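Local coordinates for protein saframycin Mx1 synthetase B (PDB 3KXW) that belongs to the ANL superfamily of AMP-binding enzymes, is called a fatty acid AMP ligase, and binds 5'-O-[(S)-(dodecanoyloxy)(hydroxy)phosphoryl]adenosine, at residues N268-I278 with R302-F313. Sequence-based numbering, arbitrary orientation.
Sequences NFAYDYCVKRI and REETMEHFYQAF
The hydroxyl of Thr305 reaches across to the carboxylate of Asp272, donating a hydrogen bond to OD2 on the syn side over an OG1-OD2 distance of 2.7 Å. The same OG1 accepts from Asn268 ND2 at 3.0 Å and from NH1 of Arg302, with OG1 lying in the guanidinium plane, so three bonds grip one small side chain. Asn268 suits its place because an amide both gives and takes: while ND2 serves Thr305, OD1 receives the backbone N of Arg302, the N-cap residue, in a nearly straight bond of 2.9 Å that arrives from above the carbonyl plane.

Farther along the helices the contact turns apolar and tight. Phe309, its CG swung anti to the backbone N (chi1 -172°), lies between two neighbours: Tyr271 presents its ring edge, CD1 standing over the centre of one face in a T-shaped pair with planes at 80°, and Phe313 CD2 lies over the opposite face. The phenol of Tyr271 continues past this stack to bond Phe295 O of the adjoining strand. Cys274 CB meets CE1 at the edge of the Phe309 ring at 3.7 Å, and branched Val275 sets CG2 against Phe309 CA and Ala312 CB, where a methyl is small enough to fit between the helices.

On the looser, wetter flank, Asp272 OD1 and His308 ND1 stand 4.4 Å apart and are joined by a water. A second water links OD1 to Arg302 NH1; this guanidinium, salt-bridged to Glu304 and Glu499, probably favours the nearby Asp272 carboxylate only partly.

With axes 8.8 Å apart and crossing at 40°, helices 269-277 and 303-313 each follow one of the neighbouring parallel strands 263-266 and 293-296, helix 269-277 forming the crossover between them, a beta-alpha order characteristic of the AMP-binding domain of ANL enzymes.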
ATOM      1  N   ASN A 268      -7.833   0.715   5.273  1.00 12.91           N
ATOM      2  CA  ASN A 268      -8.865   0.691   6.306  1.00 13.69           C
ATOM      3  C   ASN A 268      -8.439  -0.045   7.588  1.00 12.55           C
ATOM      4  O   ASN A 268      -8.705   0.419   8.691  1.00 12.62           O
ATOM      5  CB  ASN A 268     -10.089   0.012   5.700  1.00 14.95           C
ATOM      6  CG  ASN A 268     -11.291   0.072   6.602  1.00 14.98           C
ATOM      7  OD1 ASN A 268     -12.004   1.072   6.620  1.00 14.63           O
ATOM      8  ND2 ASN A 268     -11.546  -1.010   7.325  1.00 12.87           N
ATOM      9  N   PHE A 269      -7.775  -1.195   7.453  1.00 13.54           N
ATOM     10  CA  PHE A 269      -7.445  -2.001   8.644  1.00 13.94           C
ATOM     11  C   PHE A 269      -6.711  -1.221   9.757  1.00 13.18           C
ATOM     12  O   PHE A 269      -6.841  -1.538  10.949  1.00 12.16           O
ATOM     13  CB  PHE A 269      -6.600  -3.223   8.258  1.00 14.28           C
ATOM     14  CG  PHE A 269      -5.129  -2.939   8.243  1.00 14.31           C
ATOM     15  CD1 PHE A 269      -4.376  -3.070   9.397  1.00 13.70           C
ATOM     16  CD2 PHE A 269      -4.503  -2.510   7.071  1.00 16.39           C
ATOM     17  CE1 PHE A 269      -3.026  -2.774   9.404  1.00 15.18           C
ATOM     18  CE2 PHE A 269      -3.148  -2.219   7.077  1.00 18.16           C
ATOM     19  CZ  PHE A 269      -2.414  -2.353   8.246  1.00 15.25           C
ATOM     20  N   ALA A 270      -5.908  -0.228   9.376  1.00 12.45           N
ATOM     21  CA  ALA A 270      -5.026   0.391  10.366  1.00 13.29           C
ATOM     22  C   ALA A 270      -5.802   1.228  11.393  1.00 12.68           C
ATOM     23  O   ALA A 270      -5.354   1.407  12.542  1.00 13.47           O
ATOM     24  CB  ALA A 270      -3.930   1.227   9.674  1.00 11.64           C
ATOM     25  N   TYR A 271      -6.967   1.729  10.993  1.00 12.57           N
ATOM     26  CA  TYR A 271      -7.824   2.448  11.926  1.00 11.52           C
ATOM     27  C   TYR A 271      -8.385   1.468  12.987  1.00 13.47           C
ATOM     28  O   TYR A 271      -8.407   1.769  14.181  1.00 12.88           O
ATOM     29  CB  TYR A 271      -8.908   3.261  11.177  1.00 13.72           C
ATOM     30  CG  TYR A 271      -8.316   4.351  10.276  1.00 12.90           C
ATOM     31  CD1 TYR A 271      -7.787   5.511  10.817  1.00 11.77           C
ATOM     32  CD2 TYR A 271      -8.277   4.194   8.898  1.00 11.96           C
ATOM     33  CE1 TYR A 271      -7.226   6.506  10.015  1.00 11.94           C
ATOM     34  CE2 TYR A 271      -7.716   5.174   8.077  1.00 13.90           C
ATOM     35  CZ  TYR A 271      -7.192   6.324   8.642  1.00 12.86           C
ATOM     36  OH  TYR A 271      -6.641   7.289   7.849  1.00 12.03           O
ATOM     37  N   ASP A 272      -8.786   0.282  12.551  1.00 13.21           N
ATOM     38  CA  ASP A 272      -9.244  -0.746  13.471  1.00 13.51           C
ATOM     39  C   ASP A 272      -8.124  -1.172  14.384  1.00 13.70           C
ATOM     40  O   ASP A 272      -8.339  -1.460  15.553  1.00 14.74           O
ATOM     41  CB  ASP A 272      -9.732  -1.973  12.717  1.00 14.45           C
ATOM     42  CG  ASP A 272     -11.096  -1.766  12.097  1.00 15.55           C
ATOM     43  OD1 ASP A 272     -12.008  -1.277  12.788  1.00 16.48           O
ATOM     44  OD2 ASP A 272     -11.236  -2.087  10.911  1.00 17.25           O
ATOM     45  N   TYR A 273      -6.919  -1.226  13.831  1.00 14.15           N
ATOM     46  CA  TYR A 273      -5.759  -1.676  14.587  1.00 14.80           C
ATOM     47  C   TYR A 273      -5.459  -0.702  15.729  1.00 16.02           C
ATOM     48  O   TYR A 273      -5.126  -1.129  16.840  1.00 14.77           O
ATOM     49  CB  TYR A 273      -4.565  -1.823  13.645  1.00 13.27           C
ATOM     50  CG  TYR A 273      -3.375  -2.540  14.223  1.00 15.95           C
ATOM     51  CD1 TYR A 273      -3.361  -3.919  14.403  1.00 17.39           C
ATOM     52  CD2 TYR A 273      -2.250  -1.831  14.567  1.00 16.66           C
ATOM     53  CE1 TYR A 273      -2.228  -4.565  14.946  1.00 20.03           C
ATOM     54  CE2 TYR A 273      -1.149  -2.447  15.075  1.00 19.14           C
ATOM     55  CZ  TYR A 273      -1.126  -3.800  15.272  1.00 21.52           C
ATOM     56  OH  TYR A 273       0.049  -4.319  15.801  1.00 24.11           O
ATOM     57  N   CYS A 274      -5.557   0.597  15.438  1.00 13.41           N
ATOM     58  CA  CYS A 274      -5.453   1.628  16.488  1.00 14.93           C
ATOM     59  C   CYS A 274      -6.501   1.476  17.580  1.00 15.85           C
ATOM     60  O   CYS A 274      -6.180   1.520  18.765  1.00 16.50           O
ATOM     61  CB  CYS A 274      -5.578   3.024  15.896  1.00 14.81           C
ATOM     62  SG  CYS A 274      -4.134   3.566  14.947  1.00 15.05           S
ATOM     63  N   VAL A 275      -7.754   1.293  17.172  1.00 14.38           N
ATOM     64  CA  VAL A 275      -8.827   1.113  18.137  1.00 16.05           C
ATOM     65  C   VAL A 275      -8.560  -0.101  19.026  1.00 17.64           C
ATOM     66  O   VAL A 275      -8.739  -0.045  20.245  1.00 19.18           O
ATOM     67  CB  VAL A 275     -10.189   0.966  17.430  1.00 16.15           C
ATOM     68  CG1 VAL A 275     -11.274   0.440  18.402  1.00 17.89           C
ATOM     69  CG2 VAL A 275     -10.612   2.288  16.819  1.00 17.48           C
ATOM     70  N   LYS A 276      -8.153  -1.199  18.405  1.00 15.93           N
ATOM     71  CA  LYS A 276      -7.940  -2.444  19.125  1.00 16.81           C
ATOM     72  C   LYS A 276      -6.752  -2.390  20.098  1.00 21.33           C
ATOM     73  O   LYS A 276      -6.813  -2.964  21.202  1.00 19.42           O
ATOM     74  CB  LYS A 276      -7.740  -3.596  18.145  1.00 17.19           C
ATOM     75  CG  LYS A 276      -7.774  -4.943  18.846  1.00 21.16           C
ATOM     76  CD  LYS A 276      -8.476  -5.958  18.028  1.00 19.36           C
ATOM     77  CE  LYS A 276      -8.950  -7.124  18.881  1.00 20.42           C
ATOM     78  NZ  LYS A 276     -10.380  -6.993  19.214  1.00 20.51           N
ATOM     79  N   ARG A 277      -5.682  -1.710  19.683  1.00 16.59           N
ATOM     80  CA  ARG A 277      -4.390  -1.777  20.382  1.00 18.18           C
ATOM     81  C   ARG A 277      -4.175  -0.681  21.436  1.00 21.61           C
ATOM     82  O   ARG A 277      -3.328  -0.826  22.308  1.00 22.30           O
ATOM     83  CB  ARG A 277      -3.224  -1.721  19.387  1.00 19.84           C
ATOM     84  CG  ARG A 277      -2.955  -3.025  18.574  1.00 21.84           C
ATOM     85  CD  ARG A 277      -2.334  -4.160  19.395  1.00 23.29           C
ATOM     86  NE  ARG A 277      -1.032  -3.815  19.971  1.00 23.19           N
ATOM     87  CZ  ARG A 277       0.144  -4.106  19.429  1.00 24.03           C
ATOM     88  NH1 ARG A 277       0.223  -4.774  18.290  1.00 25.50           N
ATOM     89  NH2 ARG A 277       1.258  -3.740  20.046  1.00 26.97           N
ATOM     90  N   ILE A 278      -4.900   0.422  21.335  1.00 19.63           N
ATOM     91  CA  ILE A 278      -4.611   1.584  22.186  1.00 21.20           C
ATOM     92  C   ILE A 278      -5.593   1.687  23.357  1.00 21.95           C
ATOM     93  O   ILE A 278      -6.769   1.965  23.173  1.00 20.52           O
ATOM     94  CB  ILE A 278      -4.590   2.880  21.349  1.00 18.98           C
ATOM     95  CG1 ILE A 278      -3.531   2.755  20.236  1.00 18.22           C
ATOM     96  CG2 ILE A 278      -4.340   4.108  22.234  1.00 22.63           C
ATOM     97  CD1 ILE A 278      -3.442   3.951  19.323  1.00 18.65           C
ATOM     98  N   ARG A 302     -14.613   0.710   5.304  1.00 15.76           N
ATOM     99  CA  ARG A 302     -15.752   0.314   6.154  1.00 15.58           C
ATOM    100  C   ARG A 302     -16.286   1.433   7.049  1.00 15.86           C
ATOM    101  O   ARG A 302     -15.535   2.050   7.779  1.00 14.64           O
ATOM    102  CB  ARG A 302     -15.389  -0.894   7.032  1.00 14.98           C
ATOM    103  CG  ARG A 302     -14.871  -2.100   6.253  1.00 17.76           C
ATOM    104  CD  ARG A 302     -14.396  -3.199   7.186  1.00 18.56           C
ATOM    105  NE  ARG A 302     -15.478  -3.878   7.907  1.00 21.54           N
ATOM    106  CZ  ARG A 302     -15.831  -3.645   9.173  1.00 22.31           C
ATOM    107  NH1 ARG A 302     -15.232  -2.702   9.883  1.00 16.64           N
ATOM    108  NH2 ARG A 302     -16.809  -4.352   9.737  1.00 22.15           N
ATOM    109  N   GLU A 303     -17.592   1.681   6.988  1.00 16.44           N
ATOM    110  CA  GLU A 303     -18.232   2.622   7.903  1.00 17.01           C
ATOM    111  C   GLU A 303     -17.985   2.257   9.365  1.00 15.97           C
ATOM    112  O   GLU A 303     -17.638   3.110  10.164  1.00 14.72           O
ATOM    113  CB  GLU A 303     -19.740   2.699   7.654  1.00 18.31           C
ATOM    114  CG  GLU A 303     -20.500   3.374   8.805  1.00 22.37           C
ATOM    115  CD  GLU A 303     -20.208   4.863   8.905  1.00 21.02           C
ATOM    116  OE1 GLU A 303     -19.788   5.448   7.889  1.00 18.71           O
ATOM    117  OE2 GLU A 303     -20.387   5.442  10.005  1.00 20.41           O
ATOM    118  N   GLU A 304     -18.137   0.980   9.708  1.00 16.09           N
ATOM    119  CA  GLU A 304     -17.968   0.572  11.100  1.00 18.09           C
ATOM    120  C   GLU A 304     -16.552   0.905  11.627  1.00 16.79           C
ATOM    121  O   GLU A 304     -16.400   1.387  12.745  1.00 16.29           O
ATOM    122  CB  GLU A 304     -18.313  -0.912  11.298  1.00 17.69           C
ATOM    123  CG  GLU A 304     -18.159  -1.391  12.747  1.00 21.46           C
ATOM    124  CD  GLU A 304     -18.569  -2.862  12.946  1.00 26.31           C
ATOM    125  OE1 GLU A 304     -18.060  -3.748  12.220  1.00 28.10           O
ATOM    126  OE2 GLU A 304     -19.398  -3.135  13.840  1.00 30.25           O
ATOM    127  N   THR A 305     -15.535   0.630  10.814  1.00 15.23           N
ATOM    128  CA  THR A 305     -14.165   1.008  11.137  1.00 14.76           C
ATOM    129  C   THR A 305     -14.025   2.476  11.454  1.00 14.24           C
ATOM    130  O   THR A 305     -13.410   2.843  12.451  1.00 14.23           O
ATOM    131  CB  THR A 305     -13.208   0.688   9.976  1.00 14.39           C
ATOM    132  OG1 THR A 305     -13.224  -0.720   9.743  1.00 14.57           O
ATOM    133  CG2 THR A 305     -11.783   1.146  10.304  1.00 12.99           C
HETATM  134  N   MSE A 306     -14.557   3.332  10.591  1.00 14.11           N
HETATM  135  CA  MSE A 306     -14.361   4.761  10.794  1.00 15.19           C
HETATM  136  C   MSE A 306     -15.153   5.285  11.986  1.00 14.80           C
HETATM  137  O   MSE A 306     -14.710   6.201  12.683  1.00 14.40           O
HETATM  138  CB  MSE A 306     -14.654   5.554   9.520  1.00 14.35           C
HETATM  139  CG  MSE A 306     -13.629   5.236   8.458  1.00 14.80           C
HETATM  140 SE   MSE A 306     -13.823   6.154   6.762  1.00 25.85          SE
HETATM  141  CE  MSE A 306     -15.374   5.183   6.124  1.00 14.50           C
ATOM    142  N   GLU A 307     -16.321   4.703  12.214  1.00 16.42           N
ATOM    143  CA  GLU A 307     -17.149   5.139  13.329  1.00 16.75           C
ATOM    144  C   GLU A 307     -16.471   4.731  14.631  1.00 16.57           C
ATOM    145  O   GLU A 307     -16.419   5.530  15.550  1.00 18.59           O
ATOM    146  CB  GLU A 307     -18.578   4.600  13.210  1.00 19.87           C
ATOM    147  CG  GLU A 307     -19.491   4.830  14.424  1.00 20.96           C
ATOM    148  CD  GLU A 307     -19.792   6.293  14.743  1.00 21.75           C
ATOM    149  OE1 GLU A 307     -19.522   7.195  13.931  1.00 21.56           O
ATOM    150  OE2 GLU A 307     -20.329   6.544  15.843  1.00 24.48           O
ATOM    151  N   HIS A 308     -15.939   3.502  14.691  1.00 15.06           N
ATOM    152  CA  HIS A 308     -15.177   3.033  15.853  1.00 15.71           C
ATOM    153  C   HIS A 308     -14.006   3.941  16.142  1.00 17.61           C
ATOM    154  O   HIS A 308     -13.749   4.276  17.288  1.00 16.28           O
ATOM    155  CB  HIS A 308     -14.611   1.631  15.645  1.00 16.78           C
ATOM    156  CG  HIS A 308     -15.610   0.529  15.790  1.00 19.08           C
ATOM    157  ND1 HIS A 308     -15.256  -0.799  15.718  1.00 20.55           N
ATOM    158  CD2 HIS A 308     -16.948   0.553  15.996  1.00 20.33           C
ATOM    159  CE1 HIS A 308     -16.333  -1.550  15.874  1.00 22.47           C
ATOM    160  NE2 HIS A 308     -17.374  -0.754  16.040  1.00 22.34           N
ATOM    161  N   PHE A 309     -13.281   4.323  15.095  1.00 15.20           N
ATOM    162  CA  PHE A 309     -12.110   5.165  15.267  1.00 15.31           C
ATOM    163  C   PHE A 309     -12.511   6.560  15.742  1.00 16.10           C
ATOM    164  O   PHE A 309     -11.861   7.152  16.607  1.00 15.70           O
ATOM    165  CB  PHE A 309     -11.330   5.277  13.950  1.00 13.37           C
ATOM    166  CG  PHE A 309     -10.012   5.968  14.108  1.00 11.95           C
ATOM    167  CD1 PHE A 309      -8.886   5.246  14.457  1.00 12.66           C
ATOM    168  CD2 PHE A 309      -9.910   7.336  13.932  1.00 12.93           C
ATOM    169  CE1 PHE A 309      -7.638   5.871  14.617  1.00 11.96           C
ATOM    170  CE2 PHE A 309      -8.678   7.979  14.105  1.00 14.50           C
ATOM    171  CZ  PHE A 309      -7.542   7.242  14.431  1.00 13.25           C
ATOM    172  N   TYR A 310     -13.596   7.067  15.177  1.00 15.82           N
ATOM    173  CA  TYR A 310     -14.060   8.396  15.542  1.00 18.27           C
ATOM    174  C   TYR A 310     -14.454   8.433  17.012  1.00 18.53           C
ATOM    175  O   TYR A 310     -14.038   9.330  17.738  1.00 18.83           O
ATOM    176  CB  TYR A 310     -15.239   8.829  14.673  1.00 19.58           C
ATOM    177  CG  TYR A 310     -15.953  10.024  15.258  1.00 19.09           C
ATOM    178  CD1 TYR A 310     -15.313  11.257  15.359  1.00 19.63           C
ATOM    179  CD2 TYR A 310     -17.244   9.918  15.731  1.00 20.92           C
ATOM    180  CE1 TYR A 310     -15.961  12.367  15.907  1.00 22.51           C
ATOM    181  CE2 TYR A 310     -17.893  11.017  16.282  1.00 22.40           C
ATOM    182  CZ  TYR A 310     -17.258  12.228  16.356  1.00 23.38           C
ATOM    183  OH  TYR A 310     -17.926  13.299  16.919  1.00 26.44           O
ATOM    184  N   GLN A 311     -15.226   7.441  17.453  1.00 17.62           N
ATOM    185  CA  GLN A 311     -15.641   7.374  18.856  1.00 21.51           C
ATOM    186  C   GLN A 311     -14.433   7.220  19.798  1.00 19.54           C
ATOM    187  O   GLN A 311     -14.401   7.788  20.892  1.00 19.32           O
ATOM    188  CB  GLN A 311     -16.657   6.243  19.086  1.00 20.65           C
ATOM    189  CG  GLN A 311     -18.024   6.434  18.404  1.00 21.91           C
ATOM    190  CD  GLN A 311     -18.735   7.682  18.884  1.00 23.65           C
ATOM    191  OE1 GLN A 311     -18.496   8.149  19.998  1.00 24.64           O
ATOM    192  NE2 GLN A 311     -19.585   8.242  18.041  1.00 19.94           N
ATOM    193  N   ALA A 312     -13.435   6.456  19.368  1.00 16.84           N
ATOM    194  CA  ALA A 312     -12.240   6.229  20.178  1.00 19.44           C
ATOM    195  C   ALA A 312     -11.337   7.465  20.333  1.00 19.97           C
ATOM    196  O   ALA A 312     -10.610   7.580  21.328  1.00 19.33           O
ATOM    197  CB  ALA A 312     -11.430   5.029  19.622  1.00 17.46           C
ATOM    198  N   PHE A 313     -11.371   8.384  19.366  1.00 17.78           N
ATOM    199  CA  PHE A 313     -10.414   9.496  19.399  1.00 17.78           C
ATOM    200  C   PHE A 313     -11.000  10.914  19.402  1.00 18.03           C
ATOM    201  O   PHE A 313     -10.262  11.890  19.469  1.00 17.96           O
ATOM    202  CB  PHE A 313      -9.326   9.298  18.328  1.00 16.32           C
ATOM    203  CG  PHE A 313      -8.515   8.060  18.573  1.00 16.36           C
ATOM    204  CD1 PHE A 313      -7.527   8.061  19.543  1.00 15.24           C
ATOM    205  CD2 PHE A 313      -8.796   6.877  17.909  1.00 15.38           C
ATOM    206  CE1 PHE A 313      -6.791   6.938  19.809  1.00 17.24           C
ATOM    207  CE2 PHE A 313      -8.062   5.716  18.194  1.00 15.25           C
ATOM    208  CZ  PHE A 313      -7.071   5.750  19.140  1.00 17.42           C
TER
HETATM  209  O   HOH W   1     -12.568  -1.047  15.349  1.00 17.71           O
HETATM  210  O   HOH W   2     -14.640  -2.230  12.885  1.00 19.93           O